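Side-chain contacts in oligopeptide ABC transporter OppAIV (Borrelia burgdorferi B31, PDB 4GL8), which probably binds oligopeptides outside the cytoplasmic membrane and delivers them to an ABC transporter for uptake: residues A[439-444]-A[451-456]; A[30-35]-A[507-512]; A[74-77]-A[81-84]; A[384-389]-A[401-406]. One frame throughout, in Å; residues are numbered along the deposited sequence.

Contact 1: A[439-444]-A[451-456]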
loop_
_atom_site.group_PDB
_atom_site.type_symbol
_atom_site.label_atom_id
_atom_site.label_comp_id
_atom_site.label_asym_id
_atom_site.label_seq_id
_atom_site.Cartn_x
_atom_site.Cartn_y
_atom_site.Cartn_z
ATOM N N SER A 439 7.400 2.791 9.833
ATOM C CA SER A 439 6.956 1.593 10.504
ATOM C C SER A 439 7.428 0.256 9.892
ATOM O O SER A 439 7.582 -0.721 10.620
ATOM C CB SER A 439 5.430 1.577 10.512
ATOM O OG SER A 439 5.038 0.673 11.501
ATOM N N ILE A 440 7.604 0.196 8.563
ATOM C CA ILE A 440 7.975 -1.058 7.904
ATOM C C ILE A 440 9.403 -1.479 8.165
ATOM O O ILE A 440 9.760 -2.635 7.981
ATOM C CB ILE A 440 7.659 -1.062 6.399
ATOM C CG1 ILE A 440 8.510 -0.023 5.656
ATOM C CG2 ILE A 440 6.165 -0.801 6.235
ATOM C CD1 ILE A 440 8.422 -0.085 4.147
ATOM N N PHE A 441 10.206 -0.549 8.646
ATOM C CA PHE A 441 11.567 -0.852 9.095
ATOM C C PHE A 441 11.694 -1.136 10.610
ATOM O O PHE A 441 12.803 -1.432 11.074
ATOM C CB PHE A 441 12.511 0.277 8.632
ATOM C CG PHE A 441 12.687 0.323 7.126
ATOM C CD1 PHE A 441 13.635 -0.453 6.505
ATOM C CD2 PHE A 441 11.890 1.119 6.351
ATOM C CE1 PHE A 441 13.799 -0.417 5.141
ATOM C CE2 PHE A 441 12.034 1.152 4.986
ATOM C CZ PHE A 441 12.979 0.359 4.379
ATOM N N GLN A 442 10.593 -1.083 11.374
ATOM C CA GLN A 442 10.637 -1.572 12.755
ATOM C C GLN A 442 10.859 -3.067 12.716
ATOM O O GLN A 442 10.289 -3.744 11.878
ATOM C CB GLN A 442 9.335 -1.368 13.525
ATOM C CG GLN A 442 8.940 0.046 13.818
ATOM C CD GLN A 442 7.532 0.165 14.432
ATOM O OE1 GLN A 442 6.720 0.992 14.010
ATOM N NE2 GLN A 442 7.238 -0.678 15.400
ATOM N N THR A 443 11.639 -3.583 13.653
ATOM C CA THR A 443 12.061 -4.992 13.659
ATOM C C THR A 443 10.933 -5.946 13.327
ATOM O O THR A 443 11.086 -6.840 12.512
ATOM C CB THR A 443 12.676 -5.367 15.041
ATOM O OG1 THR A 443 13.874 -4.596 15.232
ATOM C CG2 THR A 443 13.010 -6.892 15.131
ATOM N N GLU A 444 9.786 -5.742 13.951
ATOM C CA GLU A 444 8.680 -6.702 13.839
ATOM C C GLU A 444 7.940 -6.651 12.513
ATOM O O GLU A 444 7.148 -7.540 12.255
ATOM C CB GLU A 444 7.681 -6.541 15.006
ATOM C CG GLU A 444 7.184 -5.110 15.244
ATOM C CD GLU A 444 8.199 -4.206 15.964
ATOM O OE1 GLU A 444 9.262 -4.699 16.414
ATOM O OE2 GLU A 444 7.945 -2.988 16.088
ATOM N N TYR A 451 14.222 -7.990 4.819
ATOM C CA TYR A 451 14.057 -9.110 5.712
ATOM C C TYR A 451 15.216 -9.155 6.681
ATOM O O TYR A 451 16.369 -9.099 6.271
ATOM C CB TYR A 451 13.993 -10.397 4.916
ATOM C CG TYR A 451 13.485 -11.547 5.713
ATOM C CD1 TYR A 451 12.117 -11.709 5.927
ATOM C CD2 TYR A 451 14.354 -12.460 6.269
ATOM C CE1 TYR A 451 11.632 -12.770 6.665
ATOM C CE2 TYR A 451 13.882 -13.534 7.002
ATOM C CZ TYR A 451 12.514 -13.671 7.194
ATOM O OH TYR A 451 12.034 -14.712 7.929
ATOM N N GLY A 452 14.881 -9.171 7.961
ATOM C CA GLY A 452 15.867 -9.366 9.048
ATOM C C GLY A 452 16.538 -8.097 9.553
ATOM O O GLY A 452 17.484 -8.170 10.346
ATOM N N TYR A 453 16.080 -6.928 9.098
ATOM C CA TYR A 453 16.655 -5.697 9.600
ATOM C C TYR A 453 16.146 -5.494 11.019
ATOM O O TYR A 453 14.963 -5.717 11.314
ATOM C CB TYR A 453 16.318 -4.501 8.718
ATOM C CG TYR A 453 16.847 -3.190 9.278
ATOM C CD1 TYR A 453 18.203 -2.931 9.355
ATOM C CD2 TYR A 453 15.978 -2.218 9.731
ATOM C CE1 TYR A 453 18.675 -1.736 9.878
ATOM C CE2 TYR A 453 16.440 -1.010 10.237
ATOM C CZ TYR A 453 17.787 -0.776 10.314
ATOM O OH TYR A 453 18.226 0.427 10.851
ATOM N N SER A 454 17.053 -5.092 11.901
ATOM C CA SER A 454 16.702 -4.803 13.279
ATOM C C SER A 454 17.717 -3.876 13.907
ATOM O O SER A 454 18.865 -4.217 14.111
ATOM C CB SER A 454 16.617 -6.085 14.122
ATOM O OG SER A 454 16.280 -5.735 15.457
ATOM N N ASN A 455 17.268 -2.680 14.200
ATOM C CA ASN A 455 18.092 -1.715 14.873
ATOM C C ASN A 455 17.273 -1.222 16.056
ATOM O O ASN A 455 16.239 -0.564 15.890
ATOM C CB ASN A 455 18.464 -0.583 13.925
ATOM C CG ASN A 455 19.313 0.462 14.601
ATOM O OD1 ASN A 455 18.926 1.002 15.615
ATOM N ND2 ASN A 455 20.460 0.733 14.057
ATOM N N SER A 456 17.707 -1.594 17.247
ATOM C CA SER A 456 16.931 -1.290 18.439
ATOM C C SER A 456 16.876 0.223 18.729
ATOM O O SER A 456 15.871 0.707 19.220
ATOM C CB SER A 456 17.459 -2.096 19.637
ATOM O OG SER A 456 18.704 -1.591 20.024
HETATM O O HOH W 1 14.721 -1.835 13.379
#
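Thr443 and Ser454 meet through their hydroxyls, and Thr443 can be traced outward from CB. Thr443 CB itself lies 3.6 Å from Ser454 OG. One branch, Thr443 OG1, accepts a hydrogen bond from Ser454 OG at 2.7 Å and is also hydrogen-bonded to the carboxylate of Asp459, joining Ser454 to helix 456-466. The chi1 of -64° places OG1 beside the backbone N and leaves the other branch, Thr443 CG2, anti to it; CG2 rests 3.5 Å from Ser454 OG, so the serine hydroxyl sits against both branches of the threonine. A water bridges the two segments next to this pair: it accepts from Asn455 N at 2.8 Å and lies 3.0 Å from Phe441 O, while its link to Thr443 OG1 is weak. The edge of the Tyr453 ring brings CD2 to 3.5 Å from Phe441 O, near the ring plane, and to 4.4 Å from Phe441 CD1. Tyr453 OH is hydrogen-bonded to Asp489 on helix 471-489, and Asn455 ND2 reaches the same carboxylate. Asn455 OD1 meanwhile takes the backbone N of Tyr458, so the loop folded back between helices 435-438 and 456-466 ends in an asparagine N-cap on the second of them.

Contact 2: A[30-35]-A[507-512]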
loop_
_atom_site.group_PDB
_atom_site.type_symbol
_atom_site.label_atom_id
_atom_site.label_comp_id
_atom_site.label_asym_id
_atom_site.label_seq_id
_atom_site.Cartn_x
_atom_site.Cartn_y
_atom_site.Cartn_z
ATOM N N LEU A 30 -24.735 0.227 -18.081
ATOM C CA LEU A 30 -23.551 1.090 -18.029
ATOM C C LEU A 30 -22.410 0.322 -17.356
ATOM O O LEU A 30 -22.428 0.043 -16.133
ATOM C CB LEU A 30 -23.816 2.413 -17.305
ATOM C CG LEU A 30 -24.459 3.513 -18.151
ATOM C CD1 LEU A 30 -24.744 4.740 -17.294
ATOM C CD2 LEU A 30 -23.599 3.874 -19.361
ATOM N N VAL A 31 -21.441 -0.032 -18.194
ATOM C CA VAL A 31 -20.280 -0.824 -17.839
ATOM C C VAL A 31 -19.051 0.076 -17.981
ATOM O O VAL A 31 -18.890 0.750 -18.984
ATOM C CB VAL A 31 -20.164 -2.032 -18.795
ATOM C CG1 VAL A 31 -18.850 -2.767 -18.601
ATOM C CG2 VAL A 31 -21.345 -2.980 -18.581
ATOM N N PHE A 32 -18.226 0.125 -16.945
ATOM C CA PHE A 32 -16.923 0.783 -16.997
ATOM C C PHE A 32 -15.852 -0.296 -16.857
ATOM O O PHE A 32 -15.954 -1.155 -15.985
ATOM C CB PHE A 32 -16.833 1.790 -15.856
ATOM C CG PHE A 32 -15.524 2.502 -15.773
ATOM C CD1 PHE A 32 -15.315 3.677 -16.490
ATOM C CD2 PHE A 32 -14.523 2.030 -14.949
ATOM C CE1 PHE A 32 -14.122 4.356 -16.397
ATOM C CE2 PHE A 32 -13.317 2.711 -14.844
ATOM C CZ PHE A 32 -13.116 3.877 -15.582
ATOM N N LYS A 33 -14.836 -0.261 -17.714
ATOM C CA LYS A 33 -13.863 -1.331 -17.798
ATOM C C LYS A 33 -12.478 -0.765 -17.644
ATOM O O LYS A 33 -12.128 0.212 -18.317
ATOM C CB LYS A 33 -13.928 -1.994 -19.163
ATOM C CG LYS A 33 -15.297 -2.474 -19.586
ATOM C CD LYS A 33 -15.226 -3.132 -20.955
ATOM C CE LYS A 33 -16.390 -4.079 -21.149
ATOM N NZ LYS A 33 -16.940 -4.059 -22.529
ATOM N N LEU A 34 -11.664 -1.392 -16.802
ATOM C CA LEU A 34 -10.305 -0.911 -16.646
ATOM C C LEU A 34 -9.292 -2.015 -16.388
ATOM O O LEU A 34 -9.627 -3.105 -15.885
ATOM C CB LEU A 34 -10.222 0.155 -15.547
ATOM C CG LEU A 34 -10.398 -0.331 -14.099
ATOM C CD1 LEU A 34 -9.924 0.764 -13.156
ATOM C CD2 LEU A 34 -11.848 -0.746 -13.791
ATOM N N ASN A 35 -8.047 -1.709 -16.747
ATOM C CA ASN A 35 -6.918 -2.545 -16.387
ATOM C C ASN A 35 -6.216 -1.949 -15.168
ATOM O O ASN A 35 -5.876 -0.763 -15.172
ATOM C CB ASN A 35 -5.967 -2.692 -17.566
ATOM C CG ASN A 35 -4.637 -3.293 -17.157
ATOM O OD1 ASN A 35 -3.596 -2.657 -17.305
ATOM N ND2 ASN A 35 -4.670 -4.506 -16.590
ATOM N N ASP A 507 -13.567 11.754 -22.543
ATOM C CA ASP A 507 -14.636 12.037 -23.516
ATOM C C ASP A 507 -15.949 11.240 -23.299
ATOM O O ASP A 507 -16.988 11.593 -23.865
ATOM C CB ASP A 507 -14.127 11.744 -24.925
ATOM C CG ASP A 507 -13.754 10.282 -25.101
ATOM O OD1 ASP A 507 -13.054 9.731 -24.213
ATOM O OD2 ASP A 507 -14.189 9.680 -26.102
ATOM N N LYS A 508 -15.888 10.161 -22.516
ATOM C CA LYS A 508 -17.050 9.313 -22.217
ATOM C C LYS A 508 -17.515 9.460 -20.767
ATOM O O LYS A 508 -18.712 9.421 -20.483
ATOM C CB LYS A 508 -16.699 7.834 -22.406
ATOM C CG LYS A 508 -16.547 7.375 -23.839
ATOM C CD LYS A 508 -16.152 5.890 -23.887
ATOM C CE LYS A 508 -17.331 4.933 -23.675
ATOM N NZ LYS A 508 -16.907 3.496 -23.606
ATOM N N TRP A 509 -16.557 9.572 -19.848
ATOM C CA TRP A 509 -16.846 9.593 -18.435
ATOM C C TRP A 509 -16.362 10.849 -17.715
ATOM O O TRP A 509 -15.437 11.532 -18.167
ATOM C CB TRP A 509 -16.197 8.388 -17.788
ATOM C CG TRP A 509 -16.478 7.106 -18.507
ATOM C CD1 TRP A 509 -15.672 6.482 -19.408
ATOM C CD2 TRP A 509 -17.641 6.310 -18.395
ATOM N NE1 TRP A 509 -16.256 5.327 -19.849
ATOM C CE2 TRP A 509 -17.470 5.199 -19.239
ATOM C CE3 TRP A 509 -18.815 6.415 -17.650
ATOM C CZ2 TRP A 509 -18.422 4.201 -19.352
ATOM C CZ3 TRP A 509 -19.766 5.420 -17.768
ATOM C CH2 TRP A 509 -19.566 4.329 -18.607
ATOM N N LYS A 510 -17.014 11.134 -16.589
ATOM C CA LYS A 510 -16.523 12.071 -15.604
ATOM C C LYS A 510 -16.614 11.390 -14.246
ATOM O O LYS A 510 -17.098 10.254 -14.151
ATOM C CB LYS A 510 -17.362 13.349 -15.606
ATOM C CG LYS A 510 -18.840 13.165 -15.266
ATOM C CD LYS A 510 -19.543 14.516 -15.228
ATOM C CE LYS A 510 -21.050 14.363 -15.119
ATOM N NZ LYS A 510 -21.739 15.677 -15.232
ATOM N N GLY A 511 -16.158 12.094 -13.216
ATOM C CA GLY A 511 -16.294 11.638 -11.845
ATOM C C GLY A 511 -15.112 10.895 -11.266
ATOM O O GLY A 511 -15.254 10.250 -10.204
ATOM N N TRP A 512 -13.975 10.949 -11.964
ATOM C CA TRP A 512 -12.714 10.398 -11.502
ATOM C C TRP A 512 -11.561 11.375 -11.714
ATOM O O TRP A 512 -11.504 12.097 -12.692
ATOM C CB TRP A 512 -12.367 9.106 -12.219
ATOM C CG TRP A 512 -10.989 8.598 -11.850
ATOM C CD1 TRP A 512 -10.655 7.843 -10.768
ATOM C CD2 TRP A 512 -9.768 8.846 -12.554
ATOM N NE1 TRP A 512 -9.303 7.614 -10.741
ATOM C CE2 TRP A 512 -8.736 8.212 -11.834
ATOM C CE3 TRP A 512 -9.448 9.546 -13.728
ATOM C CZ2 TRP A 512 -7.392 8.248 -12.252
ATOM C CZ3 TRP A 512 -8.124 9.581 -14.140
ATOM C CH2 TRP A 512 -7.110 8.934 -13.399
#
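Trp509, whose indole lies against Phe32, directs NE1 to Asp260 OD1, an oxygen that also receives a salt bridge from Lys508 NZ; the second oxygen of Asp260 takes the backbone N of Lys33. One carboxylate thus binds both segments, and its hydrogen bond to NE1 would limit rotation of the indole. Across that indole the Phe32 ring presents its edge. Phe32 CD1 stands 3.7 Å above the plane, off-centre toward the rim, and is 3.8 Å from Trp509 CE2. The centroids of the Phe32 ring and the Trp509 five-membered ring are 5.1 Å apart with planes at 82°, the geometry of a T-shaped (edge-to-face) stack. Strand 31-35, which carries Phe32, pairs in parallel with strands 238-242 and 261-263, so the stack sets strand 509-510 against strand 31-35 and its parallel neighbours. Both strands belong to a bacterial family 5 solute-binding protein. Phe504 of strand 492-504 touches both aromatic residues. Phe32 CG is anti to the backbone N (chi1 178°), an orientation that extends the ring toward the tryptophan. At the six-membered end of the indole, Val31 O lies 3.5 Å from Trp509 CZ2, and Leu30 CD2 is 4.1 Å from Trp509 CH2.

Contact 3: A[74-77]-A[81-84]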
loop_
_atom_site.group_PDB
_atom_site.type_symbol
_atom_site.label_atom_id
_atom_site.label_comp_id
_atom_site.label_asym_id
_atom_site.label_seq_id
_atom_site.Cartn_x
_atom_site.Cartn_y
_atom_site.Cartn_z
ATOM N N TYR A 74 -10.091 11.454 4.151
ATOM C CA TYR A 74 -11.212 10.619 4.612
ATOM C C TYR A 74 -12.504 11.425 4.682
ATOM O O TYR A 74 -12.487 12.637 4.633
ATOM C CB TYR A 74 -10.918 10.066 6.014
ATOM C CG TYR A 74 -10.729 11.148 7.040
ATOM C CD1 TYR A 74 -11.814 11.727 7.664
ATOM C CD2 TYR A 74 -9.465 11.649 7.327
ATOM C CE1 TYR A 74 -11.651 12.745 8.585
ATOM C CE2 TYR A 74 -9.285 12.690 8.238
ATOM C CZ TYR A 74 -10.389 13.216 8.873
ATOM O OH TYR A 74 -10.246 14.240 9.789
ATOM N N ARG A 75 -13.623 10.732 4.835
ATOM C CA ARG A 75 -14.939 11.373 4.987
ATOM C C ARG A 75 -15.889 10.331 5.583
ATOM O O ARG A 75 -15.497 9.152 5.724
ATOM C CB ARG A 75 -15.459 11.906 3.632
ATOM C CG ARG A 75 -15.764 10.807 2.610
ATOM C CD ARG A 75 -16.453 11.363 1.374
ATOM N NE ARG A 75 -16.749 10.299 0.432
ATOM C CZ ARG A 75 -17.098 10.463 -0.841
ATOM N NH1 ARG A 75 -17.175 11.661 -1.385
ATOM N NH2 ARG A 75 -17.331 9.394 -1.586
ATOM N N PRO A 76 -17.120 10.753 5.961
ATOM C CA PRO A 76 -17.982 9.819 6.669
ATOM C C PRO A 76 -18.194 8.607 5.803
ATOM O O PRO A 76 -18.267 8.730 4.584
ATOM C CB PRO A 76 -19.296 10.601 6.849
ATOM C CG PRO A 76 -18.879 12.034 6.857
ATOM C CD PRO A 76 -17.723 12.103 5.880
ATOM N N GLY A 77 -18.221 7.445 6.442
ATOM C CA GLY A 77 -18.514 6.181 5.785
ATOM C C GLY A 77 -19.643 5.514 6.542
ATOM O O GLY A 77 -20.745 6.043 6.586
ATOM N N SER A 81 -20.848 10.523 11.878
ATOM C CA SER A 81 -20.105 11.480 12.676
ATOM C C SER A 81 -19.413 10.773 13.839
ATOM O O SER A 81 -19.626 9.582 14.102
ATOM C CB SER A 81 -21.047 12.560 13.224
ATOM O OG SER A 81 -22.054 11.964 14.020
ATOM N N TRP A 82 -18.584 11.526 14.540
ATOM C CA TRP A 82 -17.792 10.941 15.591
ATOM C C TRP A 82 -17.433 12.012 16.586
ATOM O O TRP A 82 -17.420 13.188 16.247
ATOM C CB TRP A 82 -16.521 10.279 15.008
ATOM C CG TRP A 82 -15.750 11.178 14.081
ATOM C CD1 TRP A 82 -14.766 12.033 14.425
ATOM C CD2 TRP A 82 -15.944 11.339 12.671
ATOM N NE1 TRP A 82 -14.328 12.714 13.339
ATOM C CE2 TRP A 82 -15.027 12.305 12.239
ATOM C CE3 TRP A 82 -16.810 10.761 11.734
ATOM C CZ2 TRP A 82 -14.927 12.712 10.898
ATOM C CZ3 TRP A 82 -16.721 11.171 10.390
ATOM C CH2 TRP A 82 -15.780 12.131 9.993
ATOM N N ASP A 83 -17.181 11.566 17.814
ATOM C CA ASP A 83 -16.720 12.403 18.898
ATOM C C ASP A 83 -15.318 11.929 19.262
ATOM O O ASP A 83 -15.001 10.767 19.076
ATOM C CB ASP A 83 -17.592 12.195 20.140
ATOM C CG ASP A 83 -19.002 12.675 19.962
ATOM O OD1 ASP A 83 -19.221 13.699 19.290
ATOM O OD2 ASP A 83 -19.897 12.030 20.540
ATOM N N ILE A 84 -14.516 12.829 19.816
ATOM C CA ILE A 84 -13.193 12.491 20.350
ATOM C C ILE A 84 -13.079 13.082 21.755
ATOM O O ILE A 84 -13.422 14.235 21.993
ATOM C CB ILE A 84 -12.064 13.057 19.468
ATOM C CG1 ILE A 84 -12.357 12.774 17.990
ATOM C CG2 ILE A 84 -10.717 12.469 19.866
ATOM C CD1 ILE A 84 -11.357 13.366 17.023
#
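Followed from Ser81 to Ile84, the second segment meets 74-77 through a single side chain, Trp82, which reaches both Tyr74 and Pro76. Both segments belong to strand 74-84, which is interrupted between them, so the contact spans a break within one strand of a five-stranded antiparallel sheet. At Ser81 the backbones come nearest, its CA lying 6.6 Å from Pro76 CA; the CB of Ser81 points away from the first segment and its backbone is hydrogen-bonded to His94 on strand 90-95. Next comes Trp82, whose CB points toward 74-77. Its CG lies between the backbone N and the carbonyl carbon (chi1 50°), and from there the six-membered ring extends across to the first segment. Pro76 CA meets the edge of that ring, close to the indole plane and 4.2 Å from Trp82 CZ3. Pro76 CG is also 4.2 Å from Trp82 CZ3. Farther round the six-membered ring, Trp82 CZ2 lies 4.0 Å from Tyr74 CE1; the two side chains cross obliquely, and Leu65 and Leu174 touch both. Asp83 follows, its carboxylate hydrogen-bonded to His94 NE2 and its backbone to Thr92, while Ile84 rests on Tyr91. Across the two segments no hydrogen bond is formed and the closest approaches are carbon to carbon, at 4.0 Å or more, consistent with van der Waals contact between partly covered apolar groups; directional bonds go to neighbouring strands, from Arg75 to Asp66 and from Ser81 and Asp83 to strand 90-95.

Contact 4: A[384-389]-A[401-406]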
loop_
_atom_site.group_PDB
_atom_site.type_symbol
_atom_site.label_atom_id
_atom_site.label_comp_id
_atom_site.label_asym_id
_atom_site.label_seq_id
_atom_site.Cartn_x
_atom_site.Cartn_y
_atom_site.Cartn_z
ATOM N N LYS A 384 12.034 -2.933 -16.836
ATOM C CA LYS A 384 12.921 -1.899 -17.357
ATOM C C LYS A 384 13.739 -1.324 -16.203
ATOM O O LYS A 384 14.947 -1.153 -16.324
ATOM C CB LYS A 384 12.155 -0.808 -18.136
ATOM N N ILE A 385 13.093 -1.060 -15.065
ATOM C CA ILE A 385 13.802 -0.525 -13.901
ATOM C C ILE A 385 14.863 -1.524 -13.442
ATOM O O ILE A 385 16.008 -1.152 -13.211
ATOM C CB ILE A 385 12.854 -0.203 -12.727
ATOM C CG1 ILE A 385 11.849 0.907 -13.103
ATOM C CG2 ILE A 385 13.653 0.258 -11.519
ATOM C CD1 ILE A 385 10.693 1.026 -12.107
ATOM N N ALA A 386 14.495 -2.795 -13.325
ATOM C CA ALA A 386 15.468 -3.832 -12.895
ATOM C C ALA A 386 16.665 -3.968 -13.831
ATOM O O ALA A 386 17.791 -4.177 -13.385
ATOM C CB ALA A 386 14.774 -5.176 -12.740
ATOM N N GLU A 387 16.420 -3.837 -15.134
ATOM C CA GLU A 387 17.480 -3.870 -16.135
ATOM C C GLU A 387 18.414 -2.668 -16.018
ATOM O O GLU A 387 19.632 -2.813 -16.191
ATOM C CB GLU A 387 16.893 -4.009 -17.561
ATOM C CG GLU A 387 16.552 -5.473 -17.888
ATOM C CD GLU A 387 15.729 -5.683 -19.161
ATOM O OE1 GLU A 387 15.445 -4.715 -19.874
ATOM O OE2 GLU A 387 15.317 -6.831 -19.440
ATOM N N PHE A 388 17.855 -1.486 -15.735
ATOM C CA PHE A 388 18.687 -0.296 -15.464
ATOM C C PHE A 388 19.547 -0.509 -14.216
ATOM O O PHE A 388 20.726 -0.209 -14.225
ATOM C CB PHE A 388 17.811 0.926 -15.247
ATOM C CG PHE A 388 18.565 2.185 -14.912
ATOM C CD1 PHE A 388 19.120 2.968 -15.914
ATOM C CD2 PHE A 388 18.654 2.637 -13.594
ATOM C CE1 PHE A 388 19.778 4.152 -15.614
ATOM C CE2 PHE A 388 19.313 3.817 -13.286
ATOM C CZ PHE A 388 19.880 4.577 -14.299
ATOM N N ILE A 389 18.947 -1.031 -13.149
ATOM C CA ILE A 389 19.676 -1.268 -11.905
ATOM C C ILE A 389 20.795 -2.280 -12.165
ATOM O O ILE A 389 21.917 -2.093 -11.732
ATOM C CB ILE A 389 18.771 -1.829 -10.781
ATOM C CG1 ILE A 389 17.538 -0.956 -10.530
ATOM C CG2 ILE A 389 19.575 -2.044 -9.493
ATOM C CD1 ILE A 389 17.763 0.209 -9.636
ATOM N N VAL A 401 24.316 -9.412 -11.472
ATOM C CA VAL A 401 23.137 -9.945 -10.836
ATOM C C VAL A 401 22.286 -10.618 -11.900
ATOM O O VAL A 401 22.423 -10.319 -13.084
ATOM C CB VAL A 401 22.317 -8.849 -10.130
ATOM C CG1 VAL A 401 23.103 -8.260 -8.966
ATOM C CG2 VAL A 401 21.872 -7.754 -11.104
ATOM N N GLN A 402 21.414 -11.525 -11.474
ATOM C CA GLN A 402 20.470 -12.171 -12.394
ATOM C C GLN A 402 19.062 -11.723 -12.057
ATOM O O GLN A 402 18.719 -11.601 -10.886
ATOM C CB GLN A 402 20.607 -13.695 -12.329
ATOM C CG GLN A 402 21.686 -14.191 -13.274
ATOM C CD GLN A 402 21.798 -15.691 -13.346
ATOM O OE1 GLN A 402 21.215 -16.426 -12.538
ATOM N NE2 GLN A 402 22.559 -16.155 -14.302
ATOM N N LEU A 403 18.277 -11.434 -13.086
ATOM C CA LEU A 403 16.916 -10.956 -12.905
ATOM C C LEU A 403 15.922 -12.106 -12.975
ATOM O O LEU A 403 16.116 -13.067 -13.689
ATOM C CB LEU A 403 16.557 -9.913 -13.961
ATOM C CG LEU A 403 17.494 -8.711 -14.106
ATOM C CD1 LEU A 403 16.958 -7.779 -15.176
ATOM C CD2 LEU A 403 17.666 -7.950 -12.800
ATOM N N GLU A 404 14.851 -11.970 -12.221
ATOM C CA GLU A 404 13.857 -12.999 -12.090
ATOM C C GLU A 404 12.492 -12.401 -11.765
ATOM O O GLU A 404 12.325 -11.704 -10.742
ATOM C CB GLU A 404 14.273 -13.935 -10.974
ATOM C CG GLU A 404 13.334 -15.110 -10.822
ATOM C CD GLU A 404 13.992 -16.281 -10.132
ATOM O OE1 GLU A 404 13.554 -16.619 -9.023
ATOM O OE2 GLU A 404 14.953 -16.845 -10.699
ATOM N N ASN A 405 11.513 -12.652 -12.634
ATOM C CA ASN A 405 10.158 -12.168 -12.388
ATOM C C ASN A 405 9.291 -13.190 -11.646
ATOM O O ASN A 405 9.473 -14.404 -11.779
ATOM C CB ASN A 405 9.473 -11.764 -13.689
ATOM C CG ASN A 405 9.108 -12.954 -14.531
ATOM O OD1 ASN A 405 9.971 -13.614 -15.059
ATOM N ND2 ASN A 405 7.826 -13.258 -14.614
ATOM N N GLU A 406 8.356 -12.668 -10.859
ATOM C CA GLU A 406 7.328 -13.484 -10.224
ATOM C C GLU A 406 5.952 -12.857 -10.427
ATOM O O GLU A 406 5.801 -11.641 -10.441
ATOM C CB GLU A 406 7.628 -13.639 -8.719
ATOM C CG GLU A 406 8.832 -14.518 -8.400
ATOM C CD GLU A 406 9.086 -14.702 -6.912
ATOM O OE1 GLU A 406 8.676 -13.873 -6.062
ATOM O OE2 GLU A 406 9.722 -15.714 -6.568
#
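Two torsions carry Leu403 to the helix: chi1 of -54° sets CG anti to the carbonyl carbon and beside the backbone N, and chi2 of -179° extends CD1 away from CA toward Glu387, with CD2 directed at Ala386. The setting is a beta-alpha-beta unit, in which strand 372-377 leads through helix 380-397 into strand 401-406, and the two strands run parallel with backbone hydrogen bonds such as that between Glu404 and Val374. Leu403 comes from the last strand, and its CB points at the helix; the nearest CA atoms, those of Ala386 and Leu403, are 7.3 Å apart. Branch CD2 makes the closer approach to the alanine, lying 4.0 Å from Ala386 CB and 3.8 Å from Ala386 O. The small methyl of Ala386 is buried, facing the strand, and Tyr376 and Tyr291 touch it as well. Leu403 CD1 also borders Ala386 CB, at 4.2 Å, but lies nearer to Glu387. That residue, with CG beside its backbone N (chi1 -82°) and the chain extended beyond, crosses Leu403 at about a right angle, so it is the aliphatic part of the glutamate that makes the contact. Hydrogen bonds across the segments are absent, and the join rests on the leucine methyls against the alanine methyl, the glutamate methylene and the helix backbone. Leu403 CD1 lies 3.6 Å from Glu387 CG and 4.0 Å from the backbone N of the same residue.

How the contacts relate
From the N terminus, contact 2 opens first, at 30-35, and closes last, at 507-512, so its loop encloses the other three. Inside it they follow in series without crossing: contact 3 within strand 74-84, contact 4 between helix 380-397 and strand 401-406, then contact 1 in the loop before helix 456-466. Contact 2 ties the chain's two ends together, whereas the inner contacts close short, local loops. Contact 3 lies closest to it, with nearest atoms about 9 Å apart. Contacts 3 and 4 stand on opposite sides of the chain's centre, as do contacts 1 and 2, whose centres are 41 Å apart. No two contacts touch.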